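Local coordinates for protein Crov588 (Cafeteriavirus, PDB 6NYR) that is of unknown function but folds as a circular leucine-rich-repeat solenoid built from many FNIP repeats, at residues 142-156 with 162-176. Residues are numbered along the deposited sequence; the frame is centred on the assembly and turned at random.
Sequences GLTHLTFGEEFNQKI and PNSLTHLSFGDCFNQ
Leu146 CD2 meets Leu168 CD1 at 3.7 Å inside the coil, two equivalent leucines aligned alongside each other. A shared chi1, CG anti to the backbone N (177° and 176°), lays their isobutyl groups in register, and Leu168 in turn touches Leu190. Beside them the Phe148 and Phe170 rings run nearly parallel, centroids 5.5 Å apart, but are displaced and scarcely overlap; their nearest atoms, Phe148 CD2 and Phe170 CD1, lie 3.7 Å apart. Within each segment a second phenylalanine offers a ring face to the first: Phe148 CE1 sits over the centre of the Phe152 ring, Phe170 CE1 over that of Phe174. Toward the backbone, strands 145-147 and 167-169 pair in parallel through Leu146 N to His167 O, Ser169 N to Leu146 O and Phe148 N to Ser169 O. Thr144 O takes two amides, Thr166 N at 2.8 Å on a lone pair and His167 N at 2.9 Å almost in line with the carbonyl. On the opposite sheet face, His145 and His167 form an offset stack, centroids 3.9 Å apart and planes at 11°, continued by His123 and Tyr189. Each ring has a threonine hydroxyl at its edge, in plane, fixing its rotation: His145 ND1 donates to Thr144 OG1, itself bonded to Thr122 O, and His167 ND1 shares a 2.8 Å hydrogen bond with Thr166 OG1. In the loops beyond the strands, Asn153 OD1 accepts Asn175 N at 2.9 Å, from well above its amide plane, and more weakly Gln176 NE2. Leucine and asparagine ladders characterise leucine-rich repeats; this protein adds stacked histidines, so like residues pair coil to coil around an apolar interior.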
ATOM      1  N   GLY A 142     -33.045  15.525   8.484  1.00 52.71           N
ATOM      2  CA  GLY A 142     -32.755  14.233   7.901  1.00 57.14           C
ATOM      3  C   GLY A 142     -31.278  13.887   7.880  1.00 57.97           C
ATOM      4  O   GLY A 142     -30.836  13.094   7.042  1.00 58.75           O
ATOM      5  N   LEU A 143     -30.500  14.482   8.784  1.00 57.05           N
ATOM      6  CA  LEU A 143     -29.077  14.181   8.858  1.00 59.02           C
ATOM      7  C   LEU A 143     -28.861  12.707   9.187  1.00 55.83           C
ATOM      8  O   LEU A 143     -29.529  12.141  10.059  1.00 55.76           O
ATOM      9  CB  LEU A 143     -28.405  15.033   9.931  1.00 62.16           C
ATOM     10  CG  LEU A 143     -27.339  16.071   9.587  1.00 64.11           C
ATOM     11  CD1 LEU A 143     -26.344  16.137  10.784  1.00 60.86           C
ATOM     12  CD2 LEU A 143     -26.595  15.823   8.308  1.00 64.54           C
ATOM     13  N   THR A 144     -27.913  12.087   8.488  1.00 54.89           N
ATOM     14  CA  THR A 144     -27.522  10.706   8.746  1.00 56.50           C
ATOM     15  C   THR A 144     -26.107  10.576   9.289  1.00 53.98           C
ATOM     16  O   THR A 144     -25.851   9.709  10.126  1.00 49.78           O
ATOM     17  CB  THR A 144     -27.639   9.867   7.465  1.00 57.31           C
ATOM     18  OG1 THR A 144     -26.850  10.463   6.428  1.00 55.55           O
ATOM     19  CG2 THR A 144     -29.086   9.773   7.016  1.00 58.64           C
ATOM     20  N   HIS A 145     -25.174  11.408   8.828  1.00 53.90           N
ATOM     21  CA  HIS A 145     -23.774  11.316   9.219  1.00 55.30           C
ATOM     22  C   HIS A 145     -23.342  12.639   9.834  1.00 53.83           C
ATOM     23  O   HIS A 145     -23.450  13.691   9.193  1.00 50.48           O
ATOM     24  CB  HIS A 145     -22.896  10.955   8.017  1.00 59.38           C
ATOM     25  CG  HIS A 145     -23.064   9.540   7.552  1.00 60.37           C
ATOM     26  ND1 HIS A 145     -24.266   9.040   7.100  1.00 60.02           N
ATOM     27  CD2 HIS A 145     -22.186   8.509   7.498  1.00 59.04           C
ATOM     28  CE1 HIS A 145     -24.118   7.769   6.772  1.00 60.29           C
ATOM     29  NE2 HIS A 145     -22.865   7.422   7.006  1.00 60.53           N
ATOM     30  N   LEU A 146     -22.856  12.583  11.075  1.00 50.23           N
ATOM     31  CA  LEU A 146     -22.378  13.760  11.783  1.00 50.28           C
ATOM     32  C   LEU A 146     -21.009  13.479  12.387  1.00 45.32           C
ATOM     33  O   LEU A 146     -20.844  12.516  13.140  1.00 43.67           O
ATOM     34  CB  LEU A 146     -23.350  14.179  12.888  1.00 50.54           C
ATOM     35  CG  LEU A 146     -22.892  15.366  13.739  1.00 49.45           C
ATOM     36  CD1 LEU A 146     -22.804  16.624  12.886  1.00 49.96           C
ATOM     37  CD2 LEU A 146     -23.814  15.563  14.926  1.00 51.71           C
ATOM     38  N   THR A 147     -20.036  14.329  12.059  1.00 45.88           N
ATOM     39  CA  THR A 147     -18.672  14.211  12.561  1.00 45.87           C
ATOM     40  C   THR A 147     -18.261  15.544  13.169  1.00 47.20           C
ATOM     41  O   THR A 147     -18.387  16.586  12.519  1.00 49.77           O
ATOM     42  CB  THR A 147     -17.699  13.821  11.438  1.00 45.73           C
ATOM     43  OG1 THR A 147     -18.107  12.573  10.863  1.00 43.59           O
ATOM     44  CG2 THR A 147     -16.275  13.700  11.963  1.00 43.33           C
ATOM     45  N   PHE A 148     -17.783  15.515  14.411  1.00 45.13           N
ATOM     46  CA  PHE A 148     -17.271  16.714  15.058  1.00 44.31           C
ATOM     47  C   PHE A 148     -15.767  16.836  14.831  1.00 47.05           C
ATOM     48  O   PHE A 148     -15.066  15.842  14.618  1.00 49.73           O
ATOM     49  CB  PHE A 148     -17.569  16.705  16.562  1.00 43.44           C
ATOM     50  CG  PHE A 148     -18.999  17.018  16.902  1.00 45.40           C
ATOM     51  CD1 PHE A 148     -19.460  18.326  16.872  1.00 44.66           C
ATOM     52  CD2 PHE A 148     -19.883  16.010  17.259  1.00 48.48           C
ATOM     53  CE1 PHE A 148     -20.773  18.621  17.185  1.00 45.62           C
ATOM     54  CE2 PHE A 148     -21.201  16.303  17.571  1.00 49.17           C
ATOM     55  CZ  PHE A 148     -21.643  17.607  17.536  1.00 48.49           C
ATOM     56  N   GLY A 149     -15.277  18.075  14.902  1.00 47.39           N
ATOM     57  CA  GLY A 149     -13.865  18.363  14.762  1.00 47.30           C
ATOM     58  C   GLY A 149     -13.114  18.251  16.075  1.00 46.78           C
ATOM     59  O   GLY A 149     -13.643  17.813  17.098  1.00 46.10           O
ATOM     60  N   GLU A 150     -11.852  18.689  16.041  1.00 46.41           N
ATOM     61  CA  GLU A 150     -10.966  18.463  17.177  1.00 48.46           C
ATOM     62  C   GLU A 150     -11.465  19.163  18.434  1.00 41.64           C
ATOM     63  O   GLU A 150     -11.442  18.590  19.528  1.00 37.62           O
ATOM     64  CB  GLU A 150      -9.553  18.959  16.866  1.00 53.05           C
ATOM     65  CG  GLU A 150      -8.731  18.143  15.903  1.00 57.21           C
ATOM     66  CD  GLU A 150      -7.305  18.670  15.811  1.00 62.53           C
ATOM     67  OE1 GLU A 150      -6.947  19.564  16.614  1.00 61.81           O
ATOM     68  OE2 GLU A 150      -6.545  18.205  14.934  1.00 64.18           O
ATOM     69  N   GLU A 151     -11.899  20.412  18.299  1.00 41.80           N
ATOM     70  CA  GLU A 151     -12.068  21.289  19.447  1.00 45.12           C
ATOM     71  C   GLU A 151     -13.454  21.218  20.066  1.00 41.98           C
ATOM     72  O   GLU A 151     -13.652  21.771  21.155  1.00 41.41           O
ATOM     73  CB  GLU A 151     -11.772  22.740  19.044  1.00 48.39           C
ATOM     74  CG  GLU A 151     -10.315  23.006  18.703  1.00 47.17           C
ATOM     75  CD  GLU A 151      -9.376  22.611  19.823  1.00 49.31           C
ATOM     76  OE1 GLU A 151      -9.753  22.780  21.004  1.00 52.76           O
ATOM     77  OE2 GLU A 151      -8.265  22.125  19.524  1.00 50.31           O
ATOM     78  N   PHE A 152     -14.406  20.558  19.418  1.00 38.73           N
ATOM     79  CA  PHE A 152     -15.765  20.565  19.925  1.00 39.06           C
ATOM     80  C   PHE A 152     -15.835  19.889  21.287  1.00 43.01           C
ATOM     81  O   PHE A 152     -15.452  18.721  21.434  1.00 44.18           O
ATOM     82  CB  PHE A 152     -16.710  19.866  18.962  1.00 42.32           C
ATOM     83  CG  PHE A 152     -18.130  19.862  19.430  1.00 44.88           C
ATOM     84  CD1 PHE A 152     -18.901  21.010  19.326  1.00 46.95           C
ATOM     85  CD2 PHE A 152     -18.694  18.729  19.988  1.00 44.60           C
ATOM     86  CE1 PHE A 152     -20.207  21.023  19.756  1.00 46.52           C
ATOM     87  CE2 PHE A 152     -20.009  18.736  20.421  1.00 46.73           C
ATOM     88  CZ  PHE A 152     -20.763  19.888  20.306  1.00 46.63           C
ATOM     89  N   ASN A 153     -16.335  20.617  22.278  1.00 45.83           N
ATOM     90  CA  ASN A 153     -16.560  20.058  23.601  1.00 45.03           C
ATOM     91  C   ASN A 153     -17.729  20.796  24.253  1.00 43.21           C
ATOM     92  O   ASN A 153     -17.588  21.480  25.265  1.00 41.48           O
ATOM     93  CB  ASN A 153     -15.295  20.137  24.453  1.00 44.85           C
ATOM     94  CG  ASN A 153     -15.436  19.378  25.754  1.00 46.45           C
ATOM     95  OD1 ASN A 153     -16.332  18.544  25.901  1.00 43.69           O
ATOM     96  ND2 ASN A 153     -14.566  19.669  26.709  1.00 49.47           N
ATOM     97  N   GLN A 154     -18.918  20.665  23.667  1.00 44.26           N
ATOM     98  CA  GLN A 154     -20.129  21.267  24.206  1.00 47.95           C
ATOM     99  C   GLN A 154     -21.149  20.176  24.502  1.00 47.11           C
ATOM    100  O   GLN A 154     -21.138  19.106  23.882  1.00 46.23           O
ATOM    101  CB  GLN A 154     -20.733  22.291  23.233  1.00 46.03           C
ATOM    102  CG  GLN A 154     -19.829  23.479  22.947  1.00 45.98           C
ATOM    103  CD  GLN A 154     -19.474  24.254  24.201  1.00 45.95           C
ATOM    104  OE1 GLN A 154     -20.296  24.413  25.104  1.00 48.77           O
ATOM    105  NE2 GLN A 154     -18.239  24.723  24.270  1.00 45.11           N
ATOM    106  N   LYS A 155     -22.034  20.450  25.456  1.00 49.70           N
ATOM    107  CA  LYS A 155     -23.023  19.457  25.848  1.00 51.10           C
ATOM    108  C   LYS A 155     -23.970  19.159  24.689  1.00 48.24           C
ATOM    109  O   LYS A 155     -24.285  20.026  23.870  1.00 49.67           O
ATOM    110  CB  LYS A 155     -23.818  19.945  27.063  1.00 53.02           C
ATOM    111  CG  LYS A 155     -23.039  19.943  28.376  1.00 55.39           C
ATOM    112  CD  LYS A 155     -23.648  20.899  29.403  1.00 56.28           C
ATOM    113  CE  LYS A 155     -22.870  20.864  30.713  1.00 57.50           C
ATOM    114  NZ  LYS A 155     -23.294  21.934  31.658  1.00 60.32           N
ATOM    115  N   ILE A 156     -24.411  17.905  24.622  1.00 46.41           N
ATOM    116  CA  ILE A 156     -25.452  17.457  23.699  1.00 48.54           C
ATOM    117  C   ILE A 156     -26.591  16.911  24.548  1.00 50.18           C
ATOM    118  O   ILE A 156     -26.409  15.932  25.285  1.00 49.70           O
ATOM    119  CB  ILE A 156     -24.942  16.404  22.706  1.00 48.49           C
ATOM    120  CG1 ILE A 156     -23.844  16.998  21.822  1.00 51.23           C
ATOM    121  CG2 ILE A 156     -26.067  15.888  21.821  1.00 49.31           C
ATOM    122  CD1 ILE A 156     -22.457  16.632  22.221  1.00 54.31           C
ATOM    123  N   PRO A 162     -30.729  14.590  15.200  1.00 55.42           N
ATOM    124  CA  PRO A 162     -31.888  14.121  14.430  1.00 57.82           C
ATOM    125  C   PRO A 162     -32.178  12.654  14.713  1.00 60.10           C
ATOM    126  O   PRO A 162     -31.268  11.847  14.914  1.00 57.86           O
ATOM    127  CB  PRO A 162     -31.464  14.333  12.971  1.00 57.58           C
ATOM    128  CG  PRO A 162     -30.377  15.362  13.018  1.00 56.89           C
ATOM    129  CD  PRO A 162     -29.683  15.187  14.342  1.00 54.06           C
ATOM    130  N   ASN A 163     -33.465  12.313  14.731  1.00 61.84           N
ATOM    131  CA  ASN A 163     -33.843  10.909  14.918  1.00 64.00           C
ATOM    132  C   ASN A 163     -33.577  10.064  13.664  1.00 58.88           C
ATOM    133  O   ASN A 163     -34.007   8.906  13.599  1.00 60.50           O
ATOM    134  CB  ASN A 163     -35.308  10.794  15.347  1.00 68.31           C
ATOM    135  CG  ASN A 163     -36.265  11.440  14.369  1.00 73.44           C
ATOM    136  OD1 ASN A 163     -36.062  11.395  13.154  1.00 76.27           O
ATOM    137  ND2 ASN A 163     -37.324  12.045  14.897  1.00 73.25           N
ATOM    138  N   SER A 164     -32.882  10.634  12.682  1.00 53.45           N
ATOM    139  CA  SER A 164     -32.500   9.923  11.470  1.00 54.96           C
ATOM    140  C   SER A 164     -31.018   9.578  11.440  1.00 54.33           C
ATOM    141  O   SER A 164     -30.567   8.906  10.504  1.00 56.08           O
ATOM    142  CB  SER A 164     -32.849  10.768  10.240  1.00 54.41           C
ATOM    143  OG  SER A 164     -32.261  12.053  10.344  1.00 53.26           O
ATOM    144  N   LEU A 165     -30.257  10.004  12.441  1.00 54.43           N
ATOM    145  CA  LEU A 165     -28.808   9.868  12.413  1.00 55.39           C
ATOM    146  C   LEU A 165     -28.390   8.410  12.555  1.00 53.57           C
ATOM    147  O   LEU A 165     -28.883   7.689  13.429  1.00 54.72           O
ATOM    148  CB  LEU A 165     -28.194  10.697  13.538  1.00 53.40           C
ATOM    149  CG  LEU A 165     -26.743  11.150  13.414  1.00 54.11           C
ATOM    150  CD1 LEU A 165     -26.613  12.290  12.422  1.00 53.33           C
ATOM    151  CD2 LEU A 165     -26.205  11.547  14.787  1.00 51.18           C
ATOM    152  N   THR A 166     -27.475   7.978  11.688  1.00 50.29           N
ATOM    153  CA  THR A 166     -26.902   6.640  11.760  1.00 50.72           C
ATOM    154  C   THR A 166     -25.431   6.626  12.154  1.00 52.70           C
ATOM    155  O   THR A 166     -24.970   5.638  12.732  1.00 52.91           O
ATOM    156  CB  THR A 166     -27.044   5.915  10.411  1.00 50.13           C
ATOM    157  OG1 THR A 166     -26.413   6.687   9.381  1.00 50.45           O
ATOM    158  CG2 THR A 166     -28.503   5.688  10.063  1.00 49.17           C
ATOM    159  N   HIS A 167     -24.687   7.691  11.860  1.00 50.68           N
ATOM    160  CA  HIS A 167     -23.244   7.724  12.071  1.00 49.16           C
ATOM    161  C   HIS A 167     -22.881   8.979  12.848  1.00 49.31           C
ATOM    162  O   HIS A 167     -23.190  10.094  12.412  1.00 51.33           O
ATOM    163  CB  HIS A 167     -22.493   7.680  10.736  1.00 52.69           C
ATOM    164  CG  HIS A 167     -22.564   6.352  10.049  1.00 57.23           C
ATOM    165  ND1 HIS A 167     -23.736   5.834   9.542  1.00 59.96           N
ATOM    166  CD2 HIS A 167     -21.606   5.427   9.800  1.00 58.51           C
ATOM    167  CE1 HIS A 167     -23.496   4.653   9.002  1.00 60.91           C
ATOM    168  NE2 HIS A 167     -22.212   4.381   9.147  1.00 60.42           N
ATOM    169  N   LEU A 168     -22.230   8.794  13.994  1.00 48.74           N
ATOM    170  CA  LEU A 168     -21.809   9.890  14.853  1.00 48.59           C
ATOM    171  C   LEU A 168     -20.364   9.674  15.276  1.00 46.06           C
ATOM    172  O   LEU A 168     -20.026   8.618  15.821  1.00 42.81           O
ATOM    173  CB  LEU A 168     -22.702   9.992  16.093  1.00 49.26           C
ATOM    174  CG  LEU A 168     -22.309  11.054  17.125  1.00 47.54           C
ATOM    175  CD1 LEU A 168     -22.501  12.447  16.535  1.00 46.68           C
ATOM    176  CD2 LEU A 168     -23.084  10.886  18.423  1.00 46.31           C
ATOM    177  N   SER A 169     -19.520  10.673  15.031  1.00 47.36           N
ATOM    178  CA  SER A 169     -18.105  10.605  15.376  1.00 47.79           C
ATOM    179  C   SER A 169     -17.712  11.883  16.100  1.00 46.99           C
ATOM    180  O   SER A 169     -17.831  12.979  15.540  1.00 46.68           O
ATOM    181  CB  SER A 169     -17.232  10.414  14.132  1.00 50.12           C
ATOM    182  OG  SER A 169     -17.658   9.296  13.376  1.00 52.84           O
ATOM    183  N   PHE A 170     -17.238  11.740  17.333  1.00 45.41           N
ATOM    184  CA  PHE A 170     -16.738  12.863  18.106  1.00 45.67           C
ATOM    185  C   PHE A 170     -15.246  13.056  17.864  1.00 46.33           C
ATOM    186  O   PHE A 170     -14.527  12.116  17.511  1.00 51.48           O
ATOM    187  CB  PHE A 170     -16.983  12.640  19.596  1.00 44.01           C
ATOM    188  CG  PHE A 170     -18.419  12.717  19.993  1.00 43.79           C
ATOM    189  CD1 PHE A 170     -19.015  13.944  20.228  1.00 44.61           C
ATOM    190  CD2 PHE A 170     -19.173  11.567  20.150  1.00 46.21           C
ATOM    191  CE1 PHE A 170     -20.335  14.023  20.608  1.00 44.63           C
ATOM    192  CE2 PHE A 170     -20.499  11.646  20.525  1.00 45.21           C
ATOM    193  CZ  PHE A 170     -21.077  12.874  20.754  1.00 45.45           C
ATOM    194  N   GLY A 171     -14.785  14.288  18.068  1.00 44.74           N
ATOM    195  CA  GLY A 171     -13.389  14.626  17.903  1.00 44.44           C
ATOM    196  C   GLY A 171     -12.610  14.532  19.201  1.00 43.26           C
ATOM    197  O   GLY A 171     -13.089  14.032  20.220  1.00 43.67           O
ATOM    198  N   ASP A 172     -11.387  15.071  19.159  1.00 43.72           N
ATOM    199  CA  ASP A 172     -10.421  14.826  20.226  1.00 44.53           C
ATOM    200  C   ASP A 172     -10.889  15.380  21.565  1.00 43.96           C
ATOM    201  O   ASP A 172     -10.664  14.765  22.615  1.00 42.43           O
ATOM    202  CB  ASP A 172      -9.068  15.439  19.861  1.00 43.54           C
ATOM    203  CG  ASP A 172      -8.351  14.673  18.776  1.00 48.00           C
ATOM    204  OD1 ASP A 172      -8.671  13.485  18.574  1.00 55.05           O
ATOM    205  OD2 ASP A 172      -7.471  15.264  18.122  1.00 49.64           O
ATOM    206  N   CYS A 173     -11.507  16.555  21.558  1.00 43.56           N
ATOM    207  CA  CYS A 173     -11.754  17.279  22.794  1.00 40.10           C
ATOM    208  C   CYS A 173     -13.100  16.954  23.418  1.00 38.47           C
ATOM    209  O   CYS A 173     -13.323  17.304  24.581  1.00 40.09           O
ATOM    210  CB  CYS A 173     -11.654  18.792  22.550  1.00 44.22           C
ATOM    211  SG  CYS A 173      -9.980  19.409  22.245  1.00 42.43           S
ATOM    212  N   PHE A 174     -14.008  16.321  22.686  1.00 39.76           N
ATOM    213  CA  PHE A 174     -15.317  16.047  23.254  1.00 40.70           C
ATOM    214  C   PHE A 174     -15.180  15.190  24.507  1.00 47.29           C
ATOM    215  O   PHE A 174     -14.594  14.101  24.471  1.00 47.52           O
ATOM    216  CB  PHE A 174     -16.228  15.340  22.262  1.00 40.91           C
ATOM    217  CG  PHE A 174     -17.580  15.029  22.837  1.00 43.21           C
ATOM    218  CD1 PHE A 174     -18.514  16.038  22.991  1.00 42.33           C
ATOM    219  CD2 PHE A 174     -17.908  13.747  23.254  1.00 45.45           C
ATOM    220  CE1 PHE A 174     -19.752  15.779  23.536  1.00 42.10           C
ATOM    221  CE2 PHE A 174     -19.152  13.480  23.793  1.00 45.16           C
ATOM    222  CZ  PHE A 174     -20.074  14.501  23.935  1.00 44.24           C
ATOM    223  N   ASN A 175     -15.731  15.680  25.615  1.00 48.65           N
ATOM    224  CA  ASN A 175     -15.741  14.941  26.870  1.00 45.64           C
ATOM    225  C   ASN A 175     -16.891  15.445  27.735  1.00 42.03           C
ATOM    226  O   ASN A 175     -16.663  16.034  28.798  1.00 41.31           O
ATOM    227  CB  ASN A 175     -14.405  15.080  27.593  1.00 42.53           C
ATOM    228  CG  ASN A 175     -14.314  14.183  28.818  1.00 44.85           C
ATOM    229  OD1 ASN A 175     -15.037  13.192  28.940  1.00 45.84           O
ATOM    230  ND2 ASN A 175     -13.423  14.530  29.736  1.00 45.62           N
ATOM    231  N   GLN A 176     -18.125  15.246  27.275  1.00 42.99           N
ATOM    232  CA  GLN A 176     -19.309  15.591  28.046  1.00 47.70           C
ATOM    233  C   GLN A 176     -20.157  14.346  28.267  1.00 47.26           C
ATOM    234  O   GLN A 176     -20.173  13.431  27.440  1.00 46.80           O
ATOM    235  CB  GLN A 176     -20.160  16.666  27.352  1.00 46.55           C
ATOM    236  CG  GLN A 176     -19.483  18.012  27.175  1.00 46.86           C
ATOM    237  CD  GLN A 176     -19.216  18.719  28.491  1.00 46.24           C
ATOM    238  OE1 GLN A 176     -19.984  18.596  29.452  1.00 45.27           O
ATOM    239  NE2 GLN A 176     -18.124  19.473  28.539  1.00 44.95           N
TER
HETATM  240  O   HOH W   1     -19.813   9.706  11.235  1.00 45.49           O